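PDB 6MCA: ankyrin repeat domain protein from Legionella pneumophila subsp. pneumophila, which is a bacterial effector, also called AnkH, that enters into interaction with the host LARP7 component of the 7SK snRNP complex and carries a cysteine protease-like region. Local coordinates for residues I81-A95 with L107-R119. Numbering follows the deposited sequence.
Sequences INKPDVTGRTPLHWA and LLTYGADPNAYTR. With TLA (L(+)-tartaric acid), chain B.
The contact closes a predicted ankyrin repeat on itself: the loop and TPLH helix start of I81-A95 run beside the helix end and following loop of L107-R119. At one end N82 grips the other backbone with both ends of its amide. Its OD1 accepts from D113 N at 2.9 Å, nearly straight at 165°, while ND2 gives a longer bond to G111 O (3.2 Å). Asparagine suits the place because one flat group both donates and accepts. G111 itself, just past the helix end, has the positive phi that glycine tolerates best.

At the far end R119 N donates to T87 O over 2.9 Å, and G88, in the last position of a type I turn, lies so close to T118 and R119 that a CB would clash. Between these clamps the apolar side chains interlock. L92 sets CG anti to its backbone N (chi1 -170°), which carries CD2 to L108 CD2 (3.7 Å) and to A112 CB, while L107 CD1 nestles against P91 and A95. I81 CD1 rests on Y110 CB.

H93, of the TPLH motif, turns one ring face to T118, whose CG2 makes a CH-pi contact 3.8 Å from the ring centroid. T90, the N-cap, approaches H93 ND1 with OG1 at 3.1 Å in a hydrogen bond, helping to fix the ring's rotation. One water joins T90 OG1 to D113 O, and another joins G88 O to Y117 O. T118 OG1 and R89 NE hold a tartrate, probably from the crystallisation liquor.

Beyond the pair, H93 NE2 donates to L122 O of the following loop, and I81, P91 and W94 pack on helix 58-65, while A95 and L92 meet helix 101-109.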
loop_
_atom_site.group_PDB
_atom_site.type_symbol
_atom_site.label_atom_id
_atom_site.label_comp_id
_atom_site.label_asym_id
_atom_site.label_seq_id
_atom_site.Cartn_x
_atom_site.Cartn_y
_atom_site.Cartn_z
ATOM N N ILE A 81 22.137 14.603 7.477
ATOM C CA ILE A 81 20.709 14.703 7.757
ATOM C C ILE A 81 19.848 13.966 6.743
ATOM O O ILE A 81 18.633 13.850 6.947
ATOM C CB ILE A 81 20.292 16.185 7.838
ATOM C CG1 ILE A 81 19.132 16.359 8.820
ATOM C CG2 ILE A 81 19.937 16.726 6.457
ATOM C CD1 ILE A 81 18.959 17.772 9.315
ATOM N N ASN A 82 20.439 13.452 5.665
ATOM C CA ASN A 82 19.688 12.743 4.635
ATOM C C ASN A 82 20.107 11.284 4.490
ATOM O O ASN A 82 19.697 10.629 3.524
ATOM C CB ASN A 82 19.829 13.458 3.287
ATOM C CG ASN A 82 19.063 14.765 3.237
ATOM O OD1 ASN A 82 17.924 14.847 3.696
ATOM N ND2 ASN A 82 19.685 15.794 2.677
ATOM N N LYS A 83 20.903 10.756 5.411
ATOM C CA LYS A 83 21.347 9.370 5.298
ATOM C C LYS A 83 20.200 8.425 5.631
ATOM O O LYS A 83 19.647 8.499 6.737
ATOM C CB LYS A 83 22.533 9.095 6.216
ATOM C CG LYS A 83 23.042 7.667 6.110
ATOM C CD LYS A 83 24.314 7.449 6.906
ATOM C CE LYS A 83 24.815 6.023 6.734
ATOM N NZ LYS A 83 26.074 5.774 7.485
ATOM N N PRO A 84 19.810 7.534 4.724
ATOM C CA PRO A 84 18.672 6.653 4.999
ATOM C C PRO A 84 19.094 5.298 5.539
ATOM O O PRO A 84 20.288 4.995 5.624
ATOM C CB PRO A 84 18.019 6.517 3.621
ATOM C CG PRO A 84 19.204 6.526 2.685
ATOM C CD PRO A 84 20.265 7.414 3.327
ATOM N N ASP A 85 18.117 4.474 5.906
ATOM C CA ASP A 85 18.375 3.074 6.210
ATOM C C ASP A 85 18.392 2.294 4.894
ATOM O O ASP A 85 18.359 2.873 3.804
ATOM C CB ASP A 85 17.348 2.546 7.208
ATOM C CG ASP A 85 15.920 2.744 6.741
ATOM O OD1 ASP A 85 15.478 1.999 5.844
ATOM O OD2 ASP A 85 15.235 3.642 7.277
ATOM N N VAL A 86 18.438 0.962 4.980
ATOM C CA VAL A 86 18.586 0.145 3.775
ATOM C C VAL A 86 17.373 0.285 2.860
ATOM O O VAL A 86 17.488 0.128 1.639
ATOM C CB VAL A 86 18.845 -1.326 4.163
ATOM C CG1 VAL A 86 17.632 -1.923 4.859
ATOM C CG2 VAL A 86 19.233 -2.148 2.939
ATOM N N THR A 87 16.205 0.602 3.421
ATOM C CA THR A 87 14.994 0.743 2.620
ATOM C C THR A 87 14.899 2.087 1.911
ATOM O O THR A 87 14.008 2.263 1.074
ATOM C CB THR A 87 13.752 0.547 3.494
ATOM O OG1 THR A 87 13.525 1.728 4.275
ATOM C CG2 THR A 87 13.938 -0.641 4.426
ATOM N N GLY A 88 15.786 3.030 2.218
ATOM C CA GLY A 88 15.735 4.348 1.626
ATOM C C GLY A 88 14.957 5.377 2.416
ATOM O O GLY A 88 14.782 6.502 1.931
ATOM N N ARG A 89 14.486 5.032 3.613
ATOM C CA ARG A 89 13.752 5.969 4.457
ATOM C C ARG A 89 14.737 6.925 5.117
ATOM O O ARG A 89 15.484 6.533 6.020
ATOM C CB ARG A 89 12.940 5.218 5.510
ATOM C CG ARG A 89 11.597 4.692 5.037
ATOM C CD ARG A 89 10.681 4.449 6.227
ATOM N NE ARG A 89 9.418 3.823 5.852
ATOM C CZ ARG A 89 8.401 3.640 6.689
ATOM N NH1 ARG A 89 8.498 4.039 7.950
ATOM N NH2 ARG A 89 7.287 3.059 6.266
ATOM N N THR A 90 14.739 8.179 4.672
ATOM C CA THR A 90 15.542 9.211 5.300
ATOM C C THR A 90 14.940 9.563 6.658
ATOM O O THR A 90 13.808 9.180 6.961
ATOM C CB THR A 90 15.616 10.443 4.397
ATOM O OG1 THR A 90 14.345 11.107 4.386
ATOM C CG2 THR A 90 15.988 10.043 2.976
ATOM N N PRO A 91 15.684 10.273 7.513
ATOM C CA PRO A 91 15.082 10.754 8.770
ATOM C C PRO A 91 13.809 11.554 8.561
ATOM O O PRO A 91 12.898 11.495 9.402
ATOM C CB PRO A 91 16.197 11.613 9.377
ATOM C CG PRO A 91 17.451 11.008 8.862
ATOM C CD PRO A 91 17.140 10.509 7.475
ATOM N N LEU A 92 13.713 12.303 7.459
ATOM C CA LEU A 92 12.486 13.034 7.167
ATOM C C LEU A 92 11.325 12.082 6.911
ATOM O O LEU A 92 10.194 12.351 7.331
ATOM C CB LEU A 92 12.697 13.961 5.971
ATOM C CG LEU A 92 11.574 14.965 5.713
ATOM C CD1 LEU A 92 11.398 15.887 6.909
ATOM C CD2 LEU A 92 11.854 15.765 4.453
ATOM N N HIS A 93 11.584 10.969 6.217
ATOM C CA HIS A 93 10.557 9.948 6.032
ATOM C C HIS A 93 10.014 9.475 7.373
ATOM O O HIS A 93 8.797 9.370 7.564
ATOM C CB HIS A 93 11.126 8.764 5.248
ATOM C CG HIS A 93 11.075 8.929 3.761
ATOM N ND1 HIS A 93 12.142 9.402 3.029
ATOM C CD2 HIS A 93 10.091 8.666 2.867
ATOM C CE1 HIS A 93 11.817 9.431 1.749
ATOM N NE2 HIS A 93 10.577 8.990 1.623
ATOM N N TRP A 94 10.910 9.194 8.322
ATOM C CA TRP A 94 10.483 8.682 9.620
ATOM C C TRP A 94 9.726 9.738 10.412
ATOM O O TRP A 94 8.733 9.426 11.081
ATOM C CB TRP A 94 11.694 8.185 10.407
ATOM C CG TRP A 94 12.312 6.963 9.810
ATOM C CD1 TRP A 94 13.442 6.903 9.049
ATOM C CD2 TRP A 94 11.826 5.621 9.912
ATOM N NE1 TRP A 94 13.694 5.606 8.677
ATOM C CE2 TRP A 94 12.715 4.798 9.193
ATOM C CE3 TRP A 94 10.725 5.033 10.545
ATOM C CZ2 TRP A 94 12.538 3.421 9.089
ATOM C CZ3 TRP A 94 10.552 3.666 10.441
ATOM C CH2 TRP A 94 11.454 2.875 9.718
ATOM N N ALA A 95 10.178 10.993 10.353
ATOM C CA ALA A 95 9.477 12.057 11.065
ATOM C C ALA A 95 8.088 12.285 10.486
ATOM O O ALA A 95 7.125 12.515 11.229
ATOM C CB ALA A 95 10.294 13.347 11.017
ATOM N N LEU A 107 14.117 18.998 10.909
ATOM C CA LEU A 107 14.872 18.362 9.834
ATOM C C LEU A 107 14.897 19.233 8.583
ATOM O O LEU A 107 15.950 19.399 7.957
ATOM C CB LEU A 107 14.284 16.986 9.524
ATOM C CG LEU A 107 14.452 15.936 10.624
ATOM C CD1 LEU A 107 13.741 14.646 10.250
ATOM C CD2 LEU A 107 15.925 15.679 10.899
ATOM N N LEU A 108 13.748 19.801 8.207
ATOM C CA LEU A 108 13.693 20.646 7.018
ATOM C C LEU A 108 14.522 21.913 7.187
ATOM O O LEU A 108 15.075 22.424 6.205
ATOM C CB LEU A 108 12.243 21.006 6.696
ATOM C CG LEU A 108 11.363 19.889 6.131
ATOM C CD1 LEU A 108 9.909 20.330 6.080
ATOM C CD2 LEU A 108 11.849 19.471 4.753
ATOM N N THR A 109 14.621 22.430 8.414
ATOM C CA THR A 109 15.405 23.638 8.650
ATOM C C THR A 109 16.873 23.423 8.303
ATOM O O THR A 109 17.529 24.322 7.764
ATOM C CB THR A 109 15.258 24.078 10.107
ATOM O OG1 THR A 109 13.884 24.377 10.382
ATOM C CG2 THR A 109 16.105 25.313 10.387
ATOM N N TYR A 110 17.402 22.233 8.584
ATOM C CA TYR A 110 18.823 21.954 8.421
ATOM C C TYR A 110 19.112 21.067 7.212
ATOM O O TYR A 110 20.087 20.313 7.208
ATOM C CB TYR A 110 19.388 21.333 9.697
ATOM C CG TYR A 110 19.413 22.298 10.863
ATOM C CD1 TYR A 110 18.315 22.432 11.703
ATOM C CD2 TYR A 110 20.529 23.086 11.114
ATOM C CE1 TYR A 110 18.330 23.316 12.765
ATOM C CE2 TYR A 110 20.554 23.973 12.174
ATOM C CZ TYR A 110 19.452 24.084 12.997
ATOM O OH TYR A 110 19.473 24.965 14.052
ATOM N N GLY A 111 18.274 21.143 6.185
ATOM C CA GLY A 111 18.610 20.602 4.885
ATOM C C GLY A 111 18.042 19.248 4.520
ATOM O O GLY A 111 18.538 18.635 3.568
ATOM N N ALA A 112 17.024 18.761 5.228
ATOM C CA ALA A 112 16.409 17.495 4.853
ATOM C C ALA A 112 15.706 17.635 3.508
ATOM O O ALA A 112 14.908 18.554 3.306
ATOM C CB ALA A 112 15.421 17.036 5.923
ATOM N N ASP A 113 16.009 16.727 2.591
ATOM C CA ASP A 113 15.447 16.763 1.245
ATOM C C ASP A 113 13.952 16.471 1.292
ATOM O O ASP A 113 13.567 15.333 1.597
ATOM C CB ASP A 113 16.164 15.749 0.352
ATOM C CG ASP A 113 15.672 15.777 -1.085
ATOM O OD1 ASP A 113 14.936 16.717 -1.454
ATOM O OD2 ASP A 113 16.026 14.855 -1.851
ATOM N N PRO A 114 13.082 17.441 0.994
ATOM C CA PRO A 114 11.636 17.182 1.071
ATOM C C PRO A 114 11.109 16.311 -0.055
ATOM O O PRO A 114 9.937 15.915 -0.006
ATOM C CB PRO A 114 11.030 18.588 1.009
ATOM C CG PRO A 114 12.009 19.360 0.186
ATOM C CD PRO A 114 13.374 18.808 0.527
ATOM N N ASN A 115 11.926 16.004 -1.063
ATOM C CA ASN A 115 11.502 15.181 -2.190
ATOM C C ASN A 115 12.260 13.860 -2.253
ATOM O O ASN A 115 12.289 13.216 -3.307
ATOM C CB ASN A 115 11.662 15.948 -3.503
ATOM C CG ASN A 115 10.701 17.115 -3.612
ATOM O OD1 ASN A 115 9.500 16.928 -3.806
ATOM N ND2 ASN A 115 11.227 18.329 -3.489
ATOM N N ALA A 116 12.880 13.448 -1.151
ATOM C CA ALA A 116 13.555 12.160 -1.117
ATOM C C ALA A 116 12.537 11.033 -1.231
ATOM O O ALA A 116 11.425 11.123 -0.704
ATOM C CB ALA A 116 14.363 12.012 0.172
ATOM N N TYR A 117 12.916 9.972 -1.936
ATOM C CA TYR A 117 12.058 8.809 -2.097
ATOM C C TYR A 117 12.823 7.555 -1.694
ATOM O O TYR A 117 14.055 7.510 -1.730
ATOM C CB TYR A 117 11.529 8.674 -3.535
ATOM C CG TYR A 117 12.572 8.815 -4.623
ATOM C CD1 TYR A 117 13.005 10.066 -5.042
ATOM C CD2 TYR A 117 13.109 7.694 -5.243
ATOM C CE1 TYR A 117 13.953 10.197 -6.041
ATOM C CE2 TYR A 117 14.055 7.815 -6.242
ATOM C CZ TYR A 117 14.474 9.068 -6.638
ATOM O OH TYR A 117 15.415 9.194 -7.632
ATOM N N THR A 118 12.065 6.535 -1.302
ATOM C CA THR A 118 12.640 5.300 -0.799
ATOM C C THR A 118 13.055 4.392 -1.954
ATOM O O THR A 118 12.968 4.751 -3.133
ATOM C CB THR A 118 11.652 4.592 0.123
ATOM O OG1 THR A 118 10.538 4.120 -0.645
ATOM C CG2 THR A 118 11.152 5.544 1.199
ATOM N N ARG A 119 13.506 3.185 -1.600
ATOM C CA ARG A 119 13.987 2.230 -2.593
ATOM C C ARG A 119 12.909 1.875 -3.610
ATOM O O ARG A 119 13.221 1.610 -4.777
ATOM C CB ARG A 119 14.496 0.973 -1.885
ATOM C CG ARG A 119 15.026 -0.118 -2.796
ATOM C CD ARG A 119 15.533 -1.286 -1.967
ATOM N NE ARG A 119 14.553 -1.689 -0.961
ATOM C CZ ARG A 119 14.837 -2.425 0.109
ATOM N NH1 ARG A 119 16.077 -2.842 0.320
ATOM N NH2 ARG A 119 13.879 -2.742 0.970
HETATM O O1 TLA B . 11.360 -0.238 1.198
HETATM O O11 TLA B . 10.713 1.271 -0.237
HETATM C C1 TLA B . 10.752 0.836 0.943
HETATM C C2 TLA B . 10.062 1.610 2.065
HETATM O O2 TLA B . 9.845 0.759 3.156
HETATM C C3 TLA B . 8.726 2.152 1.560
HETATM O O3 TLA B . 8.021 1.128 0.912
HETATM C C4 TLA B . 7.906 2.680 2.736
HETATM O O4 TLA B . 8.361 3.610 3.452
HETATM O O41 TLA B . 6.775 2.187 2.992
HETATM O O HOH W 1 15.023 13.645 3.261
HETATM O O HOH W 2 15.910 8.296 0.014
#